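PDB 4H0C: Phospholipase/Carboxylesterase from Dyadobacter fermentans, which probably hydrolyses carboxylic ester bonds, perhaps including the palmitoyl thioesters attached to proteins. Local coordinates for residues 53-56 against 61-64; 102-107 against 116-121; 129-134 against 194-199. All blocks are in the same frame, centred on the assembly; numbering follows the deposited sequence.

Contact 1: residues 53-56 against 61-64; sequences YAPQ and SWYP
P55 and W62 bring strand 50-55 against an indole by two different surfaces of the same proline. The peptide oxygen comes first: P55 O sits at the edge of the six-membered ring, near its plane, 3.5 Å from W62 CZ2. The same P55 O is also 3.5 Å from W62 CH2, so it lies against the bond joining the two carbons and faces the hydrogens they carry. Such hydrogens bear a small positive charge, and the approach is consistent with a mild electrostatic attraction added to simple packing.

The second surface is the pyrrolidine. P55 CG reaches W62 CH2 at 3.9 Å, P55 CB comes just as near to that carbon, and the two side chains cross at about a right angle. The contact is thus made at the far corner of the indole. Beyond the proline, the carbonyl carbon Q56 C approaches W62 CH2 obliquely at 3.9 Å, while CB of Q56 is directed away from the tryptophan.

What aims the indole is its first torsion, which sets CG anti to the carbonyl carbon and beside the backbone N (chi1 -59°), so that the ring extends from the loop back to the strand. The indole is then fixed by its second shell: NE1 donates to H29 O, the H29 ring stacks on it, and the backbone N of W62 bonds to Q109 OE1. On the other segment, Q56 OE1 accepts from A35 N, at the start of helix 35-39. The contact ties the loop after strand 50-55 onto the central sheet of an alpha/beta-hydrolase fold, where W62 touches the probable nucleophile elbow. Around it, P55 rests on L84 and W62 on A81, both of helix 77-94, and W62 also on L113 of helix 109-120.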
loop_
_atom_site.group_PDB
_atom_site.type_symbol
_atom_site.label_atom_id
_atom_site.label_comp_id
_atom_site.label_asym_id
_atom_site.label_seq_id
_atom_site.Cartn_x
_atom_site.Cartn_y
_atom_site.Cartn_z
ATOM N N TYR A 53 12.179 0.342 2.133
ATOM C CA TYR A 53 12.001 -1.089 2.395
ATOM C C TYR A 53 10.963 -1.649 1.440
ATOM O O TYR A 53 9.859 -1.123 1.365
ATOM C CB TYR A 53 11.450 -1.294 3.810
ATOM C CG TYR A 53 12.486 -1.100 4.903
ATOM C CD1 TYR A 53 12.873 -2.171 5.719
ATOM C CD2 TYR A 53 13.052 0.150 5.144
ATOM C CE1 TYR A 53 13.821 -2.004 6.725
ATOM C CE2 TYR A 53 14.015 0.317 6.138
ATOM C CZ TYR A 53 14.388 -0.773 6.924
ATOM O OH TYR A 53 15.328 -0.645 7.917
ATOM N N ALA A 54 11.283 -2.742 0.752
ATOM C CA ALA A 54 10.332 -3.376 -0.150
ATOM C C ALA A 54 10.333 -4.884 0.133
ATOM O O ALA A 54 11.291 -5.574 -0.225
ATOM C CB ALA A 54 10.703 -3.099 -1.596
ATOM N N PRO A 55 9.280 -5.396 0.800
ATOM C CA PRO A 55 9.255 -6.839 1.040
ATOM C C PRO A 55 8.921 -7.569 -0.247
ATOM O O PRO A 55 8.170 -7.039 -1.075
ATOM C CB PRO A 55 8.129 -7.023 2.074
ATOM C CG PRO A 55 7.246 -5.835 1.907
ATOM C CD PRO A 55 8.173 -4.697 1.487
ATOM N N GLN A 56 9.489 -8.761 -0.431
ATOM C CA GLN A 56 9.210 -9.557 -1.620
ATOM C C GLN A 56 8.172 -10.625 -1.304
ATOM O O GLN A 56 8.364 -11.406 -0.370
ATOM C CB GLN A 56 10.500 -10.238 -2.123
ATOM C CG GLN A 56 10.257 -11.279 -3.208
ATOM C CD GLN A 56 9.836 -10.654 -4.533
ATOM O OE1 GLN A 56 10.497 -9.728 -5.032
ATOM N NE2 GLN A 56 8.739 -11.160 -5.120
ATOM N N SER A 61 3.374 -12.969 -5.409
ATOM C CA SER A 61 1.974 -12.600 -5.300
ATOM C C SER A 61 1.529 -12.624 -3.850
ATOM O O SER A 61 1.661 -13.656 -3.167
ATOM C CB SER A 61 1.107 -13.546 -6.151
ATOM O OG SER A 61 -0.281 -13.242 -6.002
ATOM N N TRP A 62 1.001 -11.485 -3.381
ATOM C CA TRP A 62 0.531 -11.360 -1.980
ATOM C C TRP A 62 -0.566 -12.317 -1.589
ATOM O O TRP A 62 -0.588 -12.810 -0.461
ATOM C CB TRP A 62 0.173 -9.908 -1.642
ATOM C CG TRP A 62 1.363 -8.998 -1.837
ATOM C CD1 TRP A 62 1.525 -7.966 -2.767
ATOM C CD2 TRP A 62 2.605 -9.019 -1.061
ATOM N NE1 TRP A 62 2.757 -7.375 -2.623
ATOM C CE2 TRP A 62 3.467 -7.977 -1.625
ATOM C CE3 TRP A 62 3.079 -9.802 -0.018
ATOM C CZ2 TRP A 62 4.754 -7.727 -1.118
ATOM C CZ3 TRP A 62 4.355 -9.545 0.486
ATOM C CH2 TRP A 62 5.177 -8.531 -0.061
ATOM N N TYR A 63 -1.476 -12.591 -2.513
ATOM C CA TYR A 63 -2.594 -13.512 -2.242
ATOM C C TYR A 63 -3.088 -13.997 -3.612
ATOM O O TYR A 63 -2.942 -13.270 -4.614
ATOM C CB TYR A 63 -3.712 -12.794 -1.414
ATOM C CG TYR A 63 -4.042 -11.403 -1.911
ATOM C CD1 TYR A 63 -4.891 -11.220 -3.018
ATOM C CD2 TYR A 63 -3.471 -10.266 -1.327
ATOM C CE1 TYR A 63 -5.167 -9.945 -3.509
ATOM C CE2 TYR A 63 -3.773 -9.003 -1.784
ATOM C CZ TYR A 63 -4.592 -8.849 -2.893
ATOM O OH TYR A 63 -4.856 -7.606 -3.378
ATOM N N PRO A 64 -3.663 -15.216 -3.677
ATOM C CA PRO A 64 -3.837 -15.900 -4.980
ATOM C C PRO A 64 -4.913 -15.396 -5.949
ATOM O O PRO A 64 -4.781 -15.598 -7.155
ATOM C CB PRO A 64 -4.161 -17.343 -4.577
ATOM C CG PRO A 64 -4.739 -17.217 -3.191
ATOM C CD PRO A 64 -3.930 -16.120 -2.544
#

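Contact 2: residues 102-107 against 116-121; sequences IYFAGF and EYTTRN
F104 meets T118 and Y117 with its ring, set toward the helix by a first torsion of -62° that swings CG to the N side of the backbone. Beyond CB, CG lies 3.8 Å from T118 CG2, and CD1 stands equally far from this methyl. The remaining ring atoms share it almost evenly, because T118 CG2 sits over the middle of the F104 face, 3.6 Å from the centroid and 6° off the normal, in a CH-pi contact. On the Y117 side, F104 CE2 is 4.0 Å from Y117 CD2, and at the tip F104 CZ is 4.1 Å from Y117 CE2, the two ring planes inclined at 35°. The contact joins the first two elements of a beta-alpha-beta unit, strand 102-107 and helix 109-120, with a probable nucleophile elbow between them. Replacing F104 by an alanine would probably leave the T118 methyl without its aromatic face and open a gap beside Y117. T118 turns its hydroxyl the other way, along its own helix to T114 O. Y117 is flanked in turn by N121, whose ND2 lies over the rim of one face of the tyrosine ring and donates to Y117 O at 2.9 Å.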
loop_
_atom_site.group_PDB
_atom_site.type_symbol
_atom_site.label_atom_id
_atom_site.label_comp_id
_atom_site.label_asym_id
_atom_site.label_seq_id
_atom_site.Cartn_x
_atom_site.Cartn_y
_atom_site.Cartn_z
ATOM N N ILE A 102 6.799 7.410 8.547
ATOM C CA ILE A 102 6.784 6.215 7.698
ATOM C C ILE A 102 5.695 6.395 6.658
ATOM O O ILE A 102 4.537 6.737 6.996
ATOM C CB ILE A 102 6.593 4.881 8.484
ATOM C CG1 ILE A 102 7.744 4.654 9.475
ATOM C CG2 ILE A 102 6.515 3.705 7.501
ATOM C CD1 ILE A 102 7.537 3.492 10.455
ATOM N N TYR A 103 6.090 6.217 5.400
ATOM C CA TYR A 103 5.207 6.344 4.238
ATOM C C TYR A 103 4.973 4.977 3.638
ATOM O O TYR A 103 5.765 4.057 3.866
ATOM C CB TYR A 103 5.871 7.252 3.205
ATOM C CG TYR A 103 6.042 8.675 3.680
ATOM C CD1 TYR A 103 6.990 9.005 4.672
ATOM C CD2 TYR A 103 5.240 9.694 3.172
ATOM C CE1 TYR A 103 7.144 10.319 5.109
ATOM C CE2 TYR A 103 5.389 11.005 3.600
ATOM C CZ TYR A 103 6.338 11.320 4.563
ATOM O OH TYR A 103 6.441 12.639 4.984
ATOM N N PHE A 104 3.874 4.830 2.901
ATOM C CA PHE A 104 3.575 3.573 2.200
ATOM C C PHE A 104 3.245 3.869 0.747
ATOM O O PHE A 104 2.568 4.866 0.445
ATOM C CB PHE A 104 2.373 2.839 2.814
ATOM C CG PHE A 104 2.571 2.423 4.246
ATOM C CD1 PHE A 104 2.482 3.362 5.282
ATOM C CD2 PHE A 104 2.840 1.102 4.564
ATOM C CE1 PHE A 104 2.667 2.979 6.599
ATOM C CE2 PHE A 104 3.018 0.716 5.901
ATOM C CZ PHE A 104 2.943 1.657 6.913
ATOM N N ALA A 105 3.720 3.004 -0.154
ATOM C CA ALA A 105 3.418 3.164 -1.575
ATOM C C ALA A 105 3.213 1.804 -2.207
ATOM O O ALA A 105 4.040 0.911 -2.036
ATOM C CB ALA A 105 4.523 3.938 -2.284
ATOM N N GLY A 106 2.113 1.624 -2.923
ATOM C CA GLY A 106 1.816 0.325 -3.524
ATOM C C GLY A 106 1.139 0.533 -4.858
ATOM O O GLY A 106 0.482 1.568 -5.059
ATOM N N PHE A 107 1.287 -0.440 -5.761
ATOM C CA PHE A 107 0.546 -0.432 -7.024
ATOM C C PHE A 107 -0.284 -1.683 -7.109
ATOM O O PHE A 107 0.223 -2.774 -6.851
ATOM C CB PHE A 107 1.497 -0.381 -8.248
ATOM C CG PHE A 107 0.801 -0.572 -9.560
ATOM C CD1 PHE A 107 -0.145 0.359 -10.001
ATOM C CD2 PHE A 107 1.070 -1.682 -10.351
ATOM C CE1 PHE A 107 -0.806 0.196 -11.213
ATOM C CE2 PHE A 107 0.422 -1.849 -11.576
ATOM C CZ PHE A 107 -0.519 -0.913 -12.009
ATOM N N GLU A 116 -5.168 -2.147 3.054
ATOM C CA GLU A 116 -5.673 -3.106 4.032
ATOM C C GLU A 116 -4.809 -3.079 5.284
ATOM O O GLU A 116 -5.327 -3.052 6.405
ATOM C CB GLU A 116 -5.739 -4.519 3.436
ATOM C CG GLU A 116 -6.472 -5.557 4.294
ATOM C CD GLU A 116 -7.949 -5.251 4.550
ATOM O OE1 GLU A 116 -8.590 -4.526 3.735
ATOM O OE2 GLU A 116 -8.474 -5.777 5.569
ATOM N N TYR A 117 -3.489 -3.028 5.107
ATOM C CA TYR A 117 -2.611 -2.977 6.268
ATOM C C TYR A 117 -2.776 -1.695 7.078
ATOM O O TYR A 117 -2.911 -1.727 8.309
ATOM C CB TYR A 117 -1.119 -3.156 5.900
ATOM C CG TYR A 117 -0.259 -2.950 7.124
ATOM C CD1 TYR A 117 -0.068 -3.994 8.025
ATOM C CD2 TYR A 117 0.273 -1.688 7.448
ATOM C CE1 TYR A 117 0.679 -3.809 9.186
ATOM C CE2 TYR A 117 1.021 -1.501 8.604
ATOM C CZ TYR A 117 1.209 -2.556 9.472
ATOM O OH TYR A 117 1.935 -2.393 10.626
ATOM N N THR A 118 -2.746 -0.569 6.385
ATOM C CA THR A 118 -2.763 0.708 7.088
ATOM C C THR A 118 -4.112 0.959 7.769
ATOM O O THR A 118 -4.145 1.607 8.777
ATOM C CB THR A 118 -2.355 1.893 6.209
ATOM O OG1 THR A 118 -3.179 1.910 5.052
ATOM C CG2 THR A 118 -0.884 1.755 5.780
ATOM N N THR A 119 -5.202 0.446 7.197
ATOM C CA THR A 119 -6.550 0.654 7.730
ATOM C C THR A 119 -6.847 -0.315 8.901
ATOM O O THR A 119 -7.590 0.018 9.846
ATOM C CB THR A 119 -7.574 0.617 6.586
ATOM O OG1 THR A 119 -7.122 1.522 5.561
ATOM C CG2 THR A 119 -8.959 1.099 7.052
ATOM N N ARG A 120 -6.218 -1.487 8.887
ATOM C CA ARG A 120 -6.284 -2.360 10.080
ATOM C C ARG A 120 -5.444 -1.816 11.224
ATOM O O ARG A 120 -5.635 -2.220 12.382
ATOM C CB ARG A 120 -5.810 -3.775 9.718
ATOM C CG ARG A 120 -6.810 -4.537 8.855
ATOM C CD ARG A 120 -6.378 -5.980 8.723
ATOM N NE ARG A 120 -7.227 -6.708 7.788
ATOM C CZ ARG A 120 -7.493 -8.009 7.872
ATOM N NH1 ARG A 120 -7.028 -8.724 8.899
ATOM N NH2 ARG A 120 -8.251 -8.580 6.954
ATOM N N ASN A 121 -4.502 -0.921 10.895
ATOM C CA ASN A 121 -3.503 -0.430 11.845
ATOM C C ASN A 121 -3.368 1.070 11.739
ATOM O O ASN A 121 -2.269 1.579 11.537
ATOM C CB ASN A 121 -2.149 -1.104 11.571
ATOM C CG ASN A 121 -2.216 -2.607 11.753
ATOM O OD1 ASN A 121 -2.210 -3.102 12.886
ATOM N ND2 ASN A 121 -2.295 -3.344 10.651
#

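Contact 3: residues 129-134 against 194-199; sequences IAFTGG and HTISGD
T132 OG1 is gripped by two partners, and one of them carries the contact to T195. The hydroxyl gives its proton to a water at 2.6 Å from OG1, and the same water donates to T195 O at 2.8 Å, bridging two groups that do not bond directly; R192 NH2 is the second partner of OG1. This is probably the edge of the active site in an alpha/beta-hydrolase fold, where the loop after strand 127-131 faces the loop that carries the probable catalytic histidine.

T132 holds both ends of this arrangement with one side chain. With chi1 at -47° the hydroxyl lies opposite the carbonyl carbon, toward the water, and CG2 is left for the imidazole: T132 CG2 approaches H194 CE1 at 3.5 Å, oblique to the ring. The threonine thus packs against a ring whose nitrogens are already engaged, ND1 with D162 OD2 and NE2 with S108 OG, the geometry of a Ser-His-Asp triad. A citrate, probably from the crystallisation liquor, lies beside H194 and may mark the substrate pocket.

Farther along, the contact turns apolar. I196 lays its CG2 methyl over the centre of the F131 ring, 4.0 Å from the centroid and 8° off the normal, in a CH-pi contact. Its other branch runs along the CB-CG-CD2 side of the phenylalanine, with I196 CG1 4.0 Å from F131 CB and I196 CD1 3.8 Å from F131 CD2. Next in the chain, S197 caps the start of helix 198-206. The opposite face of the F131 ring is covered from its own strand, so the aromatic is clamped between two isoleucines: there I129 CG2 stands 3.4 Å above the ring plane of F131, offset toward the rim.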
loop_
_atom_site.group_PDB
_atom_site.type_symbol
_atom_site.label_atom_id
_atom_site.label_comp_id
_atom_site.label_asym_id
_atom_site.label_seq_id
_atom_site.Cartn_x
_atom_site.Cartn_y
_atom_site.Cartn_z
ATOM N N ILE A 129 0.219 6.056 -0.253
ATOM C CA ILE A 129 -0.020 6.179 -1.693
ATOM C C ILE A 129 -0.515 4.848 -2.240
ATOM O O ILE A 129 0.211 3.837 -2.223
ATOM C CB ILE A 129 1.281 6.584 -2.403
ATOM C CG1 ILE A 129 1.834 7.898 -1.829
ATOM C CG2 ILE A 129 1.033 6.686 -3.896
ATOM C CD1 ILE A 129 3.340 8.008 -2.006
ATOM N N ALA A 130 -1.764 4.824 -2.697
ATOM C CA ALA A 130 -2.382 3.608 -3.212
ATOM C C ALA A 130 -2.739 3.780 -4.676
ATOM O O ALA A 130 -3.846 4.241 -5.028
ATOM C CB ALA A 130 -3.610 3.240 -2.387
ATOM N N PHE A 131 -1.779 3.456 -5.549
ATOM C CA PHE A 131 -2.003 3.537 -7.000
ATOM C C PHE A 131 -2.852 2.352 -7.437
ATOM O O PHE A 131 -2.368 1.218 -7.482
ATOM C CB PHE A 131 -0.685 3.495 -7.795
ATOM C CG PHE A 131 0.236 4.670 -7.565
ATOM C CD1 PHE A 131 -0.155 5.973 -7.874
ATOM C CD2 PHE A 131 1.543 4.456 -7.091
ATOM C CE1 PHE A 131 0.725 7.039 -7.694
ATOM C CE2 PHE A 131 2.424 5.509 -6.921
ATOM C CZ PHE A 131 2.015 6.815 -7.214
ATOM N N THR A 132 -4.105 2.631 -7.794
ATOM C CA THR A 132 -5.058 1.618 -8.299
ATOM C C THR A 132 -5.275 0.455 -7.333
ATOM O O THR A 132 -4.886 -0.703 -7.595
ATOM C CB THR A 132 -4.683 1.130 -9.700
ATOM O OG1 THR A 132 -4.392 2.277 -10.516
ATOM C CG2 THR A 132 -5.868 0.323 -10.357
ATOM N N GLY A 133 -5.894 0.764 -6.206
ATOM C CA GLY A 133 -6.204 -0.261 -5.230
ATOM C C GLY A 133 -7.401 0.110 -4.375
ATOM O O GLY A 133 -7.876 1.253 -4.389
ATOM N N GLY A 134 -7.875 -0.874 -3.626
ATOM C CA GLY A 134 -8.974 -0.703 -2.685
ATOM C C GLY A 134 -8.829 -1.647 -1.501
ATOM O O GLY A 134 -7.993 -2.564 -1.501
ATOM N N HIS A 194 -4.424 0.207 -17.014
ATOM C CA HIS A 194 -4.099 -0.296 -15.672
ATOM C C HIS A 194 -2.627 -0.088 -15.426
ATOM O O HIS A 194 -1.807 -0.967 -15.684
ATOM C CB HIS A 194 -4.538 -1.772 -15.514
ATOM C CG HIS A 194 -4.450 -2.294 -14.086
ATOM N ND1 HIS A 194 -5.470 -2.163 -13.187
ATOM C CD2 HIS A 194 -3.414 -2.957 -13.412
ATOM C CE1 HIS A 194 -5.095 -2.707 -11.997
ATOM N NE2 HIS A 194 -3.840 -3.194 -12.135
ATOM N N THR A 195 -2.277 1.094 -14.922
ATOM C CA THR A 195 -0.880 1.526 -14.868
ATOM C C THR A 195 -0.744 2.708 -13.922
ATOM O O THR A 195 -1.750 3.210 -13.411
ATOM C CB THR A 195 -0.379 1.946 -16.269
ATOM O OG1 THR A 195 1.037 2.148 -16.233
ATOM C CG2 THR A 195 -1.055 3.246 -16.718
ATOM N N ILE A 196 0.491 3.158 -13.690
ATOM C CA ILE A 196 0.718 4.417 -12.986
ATOM C C ILE A 196 0.972 5.499 -14.031
ATOM O O ILE A 196 1.997 5.465 -14.737
ATOM C CB ILE A 196 1.903 4.332 -12.008
ATOM C CG1 ILE A 196 1.721 3.155 -11.023
ATOM C CG2 ILE A 196 2.083 5.681 -11.298
ATOM C CD1 ILE A 196 2.942 2.821 -10.167
ATOM N N SER A 197 0.028 6.435 -14.156
ATOM C CA SER A 197 0.156 7.527 -15.120
ATOM C C SER A 197 1.154 8.577 -14.619
ATOM O O SER A 197 1.443 8.667 -13.405
ATOM C CB SER A 197 -1.212 8.156 -15.446
ATOM O OG SER A 197 -1.727 8.889 -14.333
ATOM N N GLY A 198 1.696 9.367 -15.549
ATOM C CA GLY A 198 2.624 10.441 -15.172
ATOM C C GLY A 198 1.947 11.483 -14.302
ATOM O O GLY A 198 2.589 12.099 -13.430
ATOM N N ASP A 199 0.640 11.670 -14.515
ATOM C CA ASP A 199 -0.135 12.642 -13.734
ATOM C C ASP A 199 -0.188 12.238 -12.252
ATOM O O ASP A 199 -0.081 13.091 -11.352
ATOM C CB ASP A 199 -1.547 12.782 -14.299
ATOM C CG ASP A 199 -1.620 13.685 -15.556
ATOM O OD1 ASP A 199 -2.749 13.837 -16.054
ATOM O OD2 ASP A 199 -0.598 14.228 -16.062
HETATM O O HOH W 1 -2.264 3.694 -10.719
#

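Overall arrangement
Contact 2 is the most central, entirely buried and almost wholly apolar. Contact 1 is also chiefly buried but farther from the middle of the chain, and sets a backbone oxygen against an indole edge. Contact 3, partly buried, mixes CH-pi packing with a water bridge and the probable catalytic histidine, beside the probable active site. All three reach one sheet. Contacts 2 and 3 use neighbouring strands, which are joined by probable backbone bonds such as F104 O to I129 N at 2.7 Å; F107 also packs on I196. Contact 1 stays apart, its nearest atoms about 7 Å from contact 2 and about 6 Å from contact 3.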